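Long-range contacts in kinase-associated protein B (Bacillus cereus, PDB 1Y71), which is of unknown function but probably associates with a kinase and belongs to the SH3-like group of folds: residues L40-H45 against E93-A98; T101-F106 against E119-L124. All coordinates share one frame; numbering follows the deposited sequence.

Contact 1: L40-H45 against E93-A98; sequences LAVLKH and ESLKLA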
loop_
_atom_site.group_PDB
_atom_site.type_symbol
_atom_site.label_atom_id
_atom_site.label_comp_id
_atom_site.label_asym_id
_atom_site.label_seq_id
_atom_site.Cartn_x
_atom_site.Cartn_y
_atom_site.Cartn_z
ATOM N N LEU B 40 -0.227 6.594 -3.748
ATOM C CA LEU B 40 -0.261 5.665 -2.608
ATOM C C LEU B 40 1.107 5.288 -2.036
ATOM O O LEU B 40 1.223 4.932 -0.846
ATOM C CB LEU B 40 -1.023 4.392 -2.989
ATOM C CG LEU B 40 -2.466 4.610 -3.422
ATOM C CD1 LEU B 40 -3.051 3.306 -4.022
ATOM C CD2 LEU B 40 -3.396 5.176 -2.293
ATOM N N ALA B 41 2.130 5.303 -2.896
ATOM C CA ALA B 41 3.470 4.926 -2.486
ATOM C C ALA B 41 4.488 5.572 -3.402
ATOM O O ALA B 41 4.154 5.952 -4.527
ATOM C CB ALA B 41 3.638 3.422 -2.496
ATOM N N VAL B 42 5.721 5.682 -2.907
ATOM C CA VAL B 42 6.845 6.213 -3.668
ATOM C C VAL B 42 7.808 5.101 -4.099
ATOM O O VAL B 42 8.282 4.343 -3.274
ATOM C CB VAL B 42 7.640 7.269 -2.872
ATOM C CG1 VAL B 42 8.728 7.940 -3.796
ATOM C CG2 VAL B 42 6.696 8.324 -2.259
ATOM N N LEU B 43 8.090 5.030 -5.400
ATOM C CA LEU B 43 9.097 4.115 -5.953
ATOM C C LEU B 43 10.435 4.811 -6.223
ATOM O O LEU B 43 11.515 4.205 -6.056
ATOM C CB LEU B 43 8.614 3.468 -7.273
ATOM C CG LEU B 43 7.514 2.422 -7.217
ATOM C CD1 LEU B 43 7.099 2.025 -8.641
ATOM C CD2 LEU B 43 7.904 1.198 -6.382
ATOM N N LYS B 44 10.369 6.062 -6.661
ATOM C CA LYS B 44 11.597 6.815 -6.915
ATOM C C LYS B 44 11.401 8.239 -6.474
ATOM O O LYS B 44 10.417 8.882 -6.866
ATOM C CB LYS B 44 12.003 6.746 -8.401
ATOM C CG LYS B 44 13.192 7.665 -8.739
ATOM C CD LYS B 44 13.331 7.778 -10.244
ATOM C CE LYS B 44 14.659 8.411 -10.629
ATOM N NZ LYS B 44 14.499 9.809 -11.124
ATOM N N HIS B 45 12.295 8.698 -5.602
ATOM C CA HIS B 45 12.258 10.069 -5.114
ATOM C C HIS B 45 12.785 10.973 -6.221
ATOM O O HIS B 45 13.721 10.586 -6.949
ATOM C CB HIS B 45 13.029 10.216 -3.786
ATOM C CG HIS B 45 12.737 11.494 -3.063
ATOM N ND1 HIS B 45 13.374 12.681 -3.367
ATOM C CD2 HIS B 45 11.865 11.779 -2.065
ATOM C CE1 HIS B 45 12.923 13.637 -2.573
ATOM N NE2 HIS B 45 11.995 13.121 -1.784
ATOM N N GLU B 93 7.070 4.089 4.614
ATOM C CA GLU B 93 8.222 3.230 4.429
ATOM C C GLU B 93 8.785 3.292 2.985
ATOM O O GLU B 93 10.010 3.221 2.794
ATOM C CB GLU B 93 7.915 1.799 4.836
ATOM C CG GLU B 93 9.112 1.088 5.495
ATOM C CD GLU B 93 9.685 1.788 6.762
ATOM O OE1 GLU B 93 8.925 2.449 7.531
ATOM O OE2 GLU B 93 10.910 1.659 6.991
ATOM N N SER B 94 7.903 3.413 1.994
ATOM C CA SER B 94 8.354 3.508 0.601
ATOM C C SER B 94 9.166 4.802 0.378
ATOM O O SER B 94 10.176 4.814 -0.358
ATOM C CB SER B 94 7.168 3.417 -0.385
ATOM O OG SER B 94 6.364 4.592 -0.366
ATOM N N LEU B 95 8.705 5.897 0.988
ATOM C CA LEU B 95 9.401 7.190 0.906
ATOM C C LEU B 95 10.770 7.108 1.547
ATOM O O LEU B 95 11.786 7.613 0.985
ATOM C CB LEU B 95 8.560 8.295 1.547
ATOM C CG LEU B 95 9.109 9.740 1.654
ATOM C CD1 LEU B 95 9.480 10.260 0.247
ATOM C CD2 LEU B 95 8.083 10.711 2.365
ATOM N N LYS B 96 10.810 6.490 2.735
ATOM C CA LYS B 96 12.080 6.262 3.431
ATOM C C LYS B 96 13.048 5.470 2.527
ATOM O O LYS B 96 14.215 5.856 2.352
ATOM C CB LYS B 96 11.843 5.551 4.780
ATOM C CG LYS B 96 13.071 5.546 5.702
ATOM C CD LYS B 96 12.779 4.743 7.023
ATOM C CE LYS B 96 14.094 4.533 7.865
ATOM N NZ LYS B 96 15.118 3.684 7.121
ATOM N N LEU B 97 12.557 4.373 1.965
ATOM C CA LEU B 97 13.343 3.549 1.034
ATOM C C LEU B 97 13.796 4.294 -0.210
ATOM O O LEU B 97 15.004 4.321 -0.514
ATOM C CB LEU B 97 12.576 2.291 0.629
ATOM C CG LEU B 97 13.273 1.321 -0.339
ATOM C CD1 LEU B 97 14.489 0.651 0.336
ATOM C CD2 LEU B 97 12.318 0.245 -0.877
ATOM N N ALA B 98 12.858 4.912 -0.921
ATOM C CA ALA B 98 13.161 5.685 -2.128
ATOM C C ALA B 98 14.289 6.725 -1.876
ATOM O O ALA B 98 15.230 6.900 -2.668
ATOM C CB ALA B 98 11.887 6.382 -2.633
HETATM O O HOH W 1 10.155 2.805 -2.237
HETATM O O HOH W 2 14.754 6.968 -5.201
#
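Ser-94 reaches from helix 91-104 to the end of strand 34-42 and takes a hydrogen bond from the backbone N of Val-42, 2.8 Å from N to OG and nearly straight at 169°. Its first torsion (chi1 72°) sets OG between its own backbone N and carbonyl carbon, where the hydroxyl faces the strand and is also hydrogen-bonded to the carbonyl of Tyr-91 one turn back. A small hydroxyl suits this place, because the axes of strand 40-42 and of helix 93-98 approach to 6.7 Å and run within 14° of parallel.

The branches of Val-42 divide the next layer. CG1, anti to the backbone N, meets CB of Ala-98 at 3.7 Å, while CG2 lies more loosely against CD1 of Leu-95. Alanine keeps the helix close to the turning chain here: CB of Ala-98 also lies 3.8 Å from the backbone N of His-45. The imidazole of His-45 offers its edge to Leu-95, whose CD1 lies in the ring plane, 3.7 Å from CD2. The ring nitrogens of His-45 have partners elsewhere: NE2 bonds to OH of Tyr-128, ND1 weakly to OE1 of Gln-102.

Two waters complete the seam by bridging the strand end to helix carbonyls. One donates to Val-42 O and to Ser-94 O, which takes it in addition to the helical bond from Ala-98 N; the other accepts from His-45 N and donates to Ala-98 O. In this largely buried contact a serine hydroxyl and two waters thus tie the strand end to the helix, while Val-42 and Ala-98 supply the apolar packing beside them.

Contact 2: T101-F106 against E119-L124; sequences TQMNSF and ETLQQL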
loop_
_atom_site.group_PDB
_atom_site.type_symbol
_atom_site.label_atom_id
_atom_site.label_comp_id
_atom_site.label_asym_id
_atom_site.label_seq_id
_atom_site.Cartn_x
_atom_site.Cartn_y
_atom_site.Cartn_z
ATOM N N THR B 101 17.698 5.010 -1.220
ATOM C CA THR B 101 18.177 4.568 -2.538
ATOM C C THR B 101 18.836 5.692 -3.328
ATOM O O THR B 101 19.965 5.530 -3.850
ATOM C CB THR B 101 17.032 3.868 -3.350
ATOM O OG1 THR B 101 16.657 2.696 -2.648
ATOM C CG2 THR B 101 17.422 3.484 -4.788
ATOM N N GLN B 102 18.160 6.835 -3.394
ATOM C CA GLN B 102 18.686 7.980 -4.106
ATOM C C GLN B 102 19.982 8.493 -3.473
ATOM O O GLN B 102 20.949 8.834 -4.179
ATOM C CB GLN B 102 17.674 9.114 -4.138
ATOM C CG GLN B 102 18.123 10.304 -5.016
ATOM C CD GLN B 102 17.066 11.366 -5.095
ATOM O OE1 GLN B 102 16.101 11.352 -4.326
ATOM N NE2 GLN B 102 17.199 12.260 -6.045
HETATM N N MSE B 103 19.988 8.582 -2.153
HETATM C CA MSE B 103 21.193 8.974 -1.438
HETATM C C MSE B 103 22.359 8.047 -1.698
HETATM O O MSE B 103 23.458 8.521 -1.992
HETATM C CB MSE B 103 20.929 9.141 0.050
HETATM C CG MSE B 103 20.073 10.362 0.337
HETATM SE SE MSE B 103 19.821 10.722 2.244
HETATM C CE MSE B 103 18.801 9.207 2.776
ATOM N N ASN B 104 22.116 6.740 -1.615
ATOM C CA ASN B 104 23.123 5.730 -1.931
ATOM C C ASN B 104 23.612 5.760 -3.375
ATOM O O ASN B 104 24.757 5.355 -3.660
ATOM C CB ASN B 104 22.613 4.331 -1.578
ATOM C CG ASN B 104 22.580 4.087 -0.083
ATOM O OD1 ASN B 104 23.328 4.703 0.671
ATOM N ND2 ASN B 104 21.750 3.153 0.348
ATOM N N SER B 105 22.756 6.226 -4.283
ATOM C CA SER B 105 23.107 6.307 -5.689
ATOM C C SER B 105 24.312 7.207 -5.957
ATOM O O SER B 105 24.924 7.088 -7.004
ATOM C CB SER B 105 21.918 6.727 -6.574
ATOM O OG SER B 105 21.750 8.140 -6.626
ATOM N N PHE B 106 24.632 8.094 -5.015
ATOM C CA PHE B 106 25.737 9.026 -5.170
ATOM C C PHE B 106 27.053 8.497 -4.592
ATOM O O PHE B 106 28.040 9.185 -4.641
ATOM C CB PHE B 106 25.398 10.376 -4.521
ATOM C CG PHE B 106 24.242 11.087 -5.164
ATOM C CD1 PHE B 106 24.332 11.552 -6.479
ATOM C CD2 PHE B 106 23.068 11.320 -4.449
ATOM C CE1 PHE B 106 23.274 12.232 -7.069
ATOM C CE2 PHE B 106 21.990 12.005 -5.043
ATOM C CZ PHE B 106 22.106 12.452 -6.358
ATOM N N GLU B 119 23.223 16.861 0.292
ATOM C CA GLU B 119 22.841 17.872 1.298
ATOM C C GLU B 119 21.324 18.057 1.347
ATOM O O GLU B 119 20.668 18.018 2.404
ATOM C CB GLU B 119 23.419 19.236 0.914
ATOM C CG GLU B 119 24.920 19.323 0.616
ATOM C CD GLU B 119 25.467 20.765 0.744
ATOM O OE1 GLU B 119 25.039 21.468 1.687
ATOM O OE2 GLU B 119 26.325 21.194 -0.082
ATOM N N THR B 120 20.785 18.310 0.168
ATOM C CA THR B 120 19.361 18.547 -0.024
ATOM C C THR B 120 18.495 17.388 0.462
ATOM O O THR B 120 17.524 17.607 1.196
ATOM C CB THR B 120 19.104 18.869 -1.495
ATOM O OG1 THR B 120 19.860 20.041 -1.803
ATOM C CG2 THR B 120 17.650 19.150 -1.754
ATOM N N LEU B 121 18.857 16.166 0.077
ATOM C CA LEU B 121 18.115 14.972 0.503
ATOM C C LEU B 121 18.220 14.724 1.989
ATOM O O LEU B 121 17.259 14.273 2.607
ATOM C CB LEU B 121 18.541 13.728 -0.287
ATOM C CG LEU B 121 18.388 13.842 -1.819
ATOM C CD1 LEU B 121 19.226 12.833 -2.559
ATOM C CD2 LEU B 121 16.917 13.748 -2.224
ATOM N N GLN B 122 19.386 15.018 2.567
ATOM C CA GLN B 122 19.562 14.843 4.019
ATOM C C GLN B 122 18.560 15.715 4.797
ATOM O O GLN B 122 17.952 15.263 5.755
ATOM C CB GLN B 122 21.007 15.121 4.461
ATOM C CG GLN B 122 22.019 14.047 4.067
ATOM C CD GLN B 122 23.474 14.467 4.322
ATOM O OE1 GLN B 122 23.910 15.564 3.929
ATOM N NE2 GLN B 122 24.234 13.590 4.985
ATOM N N GLN B 123 18.377 16.952 4.356
ATOM C CA GLN B 123 17.397 17.841 4.967
ATOM C C GLN B 123 15.973 17.372 4.727
ATOM O O GLN B 123 15.149 17.378 5.661
ATOM C CB GLN B 123 17.538 19.277 4.447
ATOM C CG GLN B 123 16.678 20.300 5.214
ATOM C CD GLN B 123 16.893 20.232 6.723
ATOM O OE1 GLN B 123 18.028 20.168 7.190
ATOM N NE2 GLN B 123 15.794 20.222 7.491
ATOM N N LEU B 124 15.674 17.014 3.480
ATOM C CA LEU B 124 14.336 16.517 3.127
ATOM C C LEU B 124 13.921 15.363 4.042
ATOM O O LEU B 124 12.778 15.296 4.500
ATOM C CB LEU B 124 14.275 16.081 1.667
ATOM C CG LEU B 124 13.891 17.100 0.601
ATOM C CD1 LEU B 124 13.892 16.408 -0.719
ATOM C CD2 LEU B 124 12.514 17.714 0.889
#
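Leu-121 and Met-103, a selenomethionine in this crystal, meet where helix 91-104 and helix 112-127 lie closest in these segments, their CA atoms 7.0 Å apart. The apolar contacts come first. CG of Met-103 touches CB of Leu-121 at 3.8 Å, and the two side chains slide past each other in opposite directions. The Met-103 chain is extended to SE (chi2 -175°), which lies 4.1 Å from CB of Leu-121; the bend at chi3 turns only the terminal CE. A long unbranched chain suits this place, since it can follow the neighbouring helix, where it also touches Leu-118 and Lys-125.

Phe-106 adds an aromatic edge. CD1 of Leu-121 lies in the plane of its ring, 3.8 Å from CE2, and the two side chains cross at about a right angle. The ring reaches further along helix 112-127 to Ala-114 and Ser-117, so that its flat bulk packs between the helices close to the turn that joins them.

Mixed contacts form the second group. Gln-102 runs extended across Leu-121: its CD lies 3.6 Å from CD1, and OE1 comes within 3.3 Å of CD2. Both CG and the amide of Gln-102 rest on the leucine methyls, and the amide finds its hydrogen-bonding partners outside the two segments, NE2 bonding to O of Pro-46.

A side-chain hydrogen bond within 101-106 runs from OG of Ser-105 to the carbonyl O of Gln-102 at 2.7 Å, with OG standing over one face of the Phe-106 ring. No hydrogen bond joins the two segments, so the helices are matched here by shape and apolar burial, with Leu-121 touched by Gln-102, Met-103 and Phe-106 alike.

Overall arrangement
Contact 1 closes before contact 2 opens along the chain, and both use helix 91-104: its earlier turns lie against the end of strand 34-42, its last ones against helix 112-127. Their centres are about 13 Å apart, contact 1 about 6 Å from the centre of the chain and contact 2 about 14 Å, nearer the surface. They meet at His-45, whose ring reaches Gln-102, Leu-121 and Leu-124. The antiparallel sheet, consistent with an SH3-clan fold, and the antiparallel pair of helices are thus joined through helix 91-104, which packs on the strand end at one part of its length and on the C-terminal helix at another.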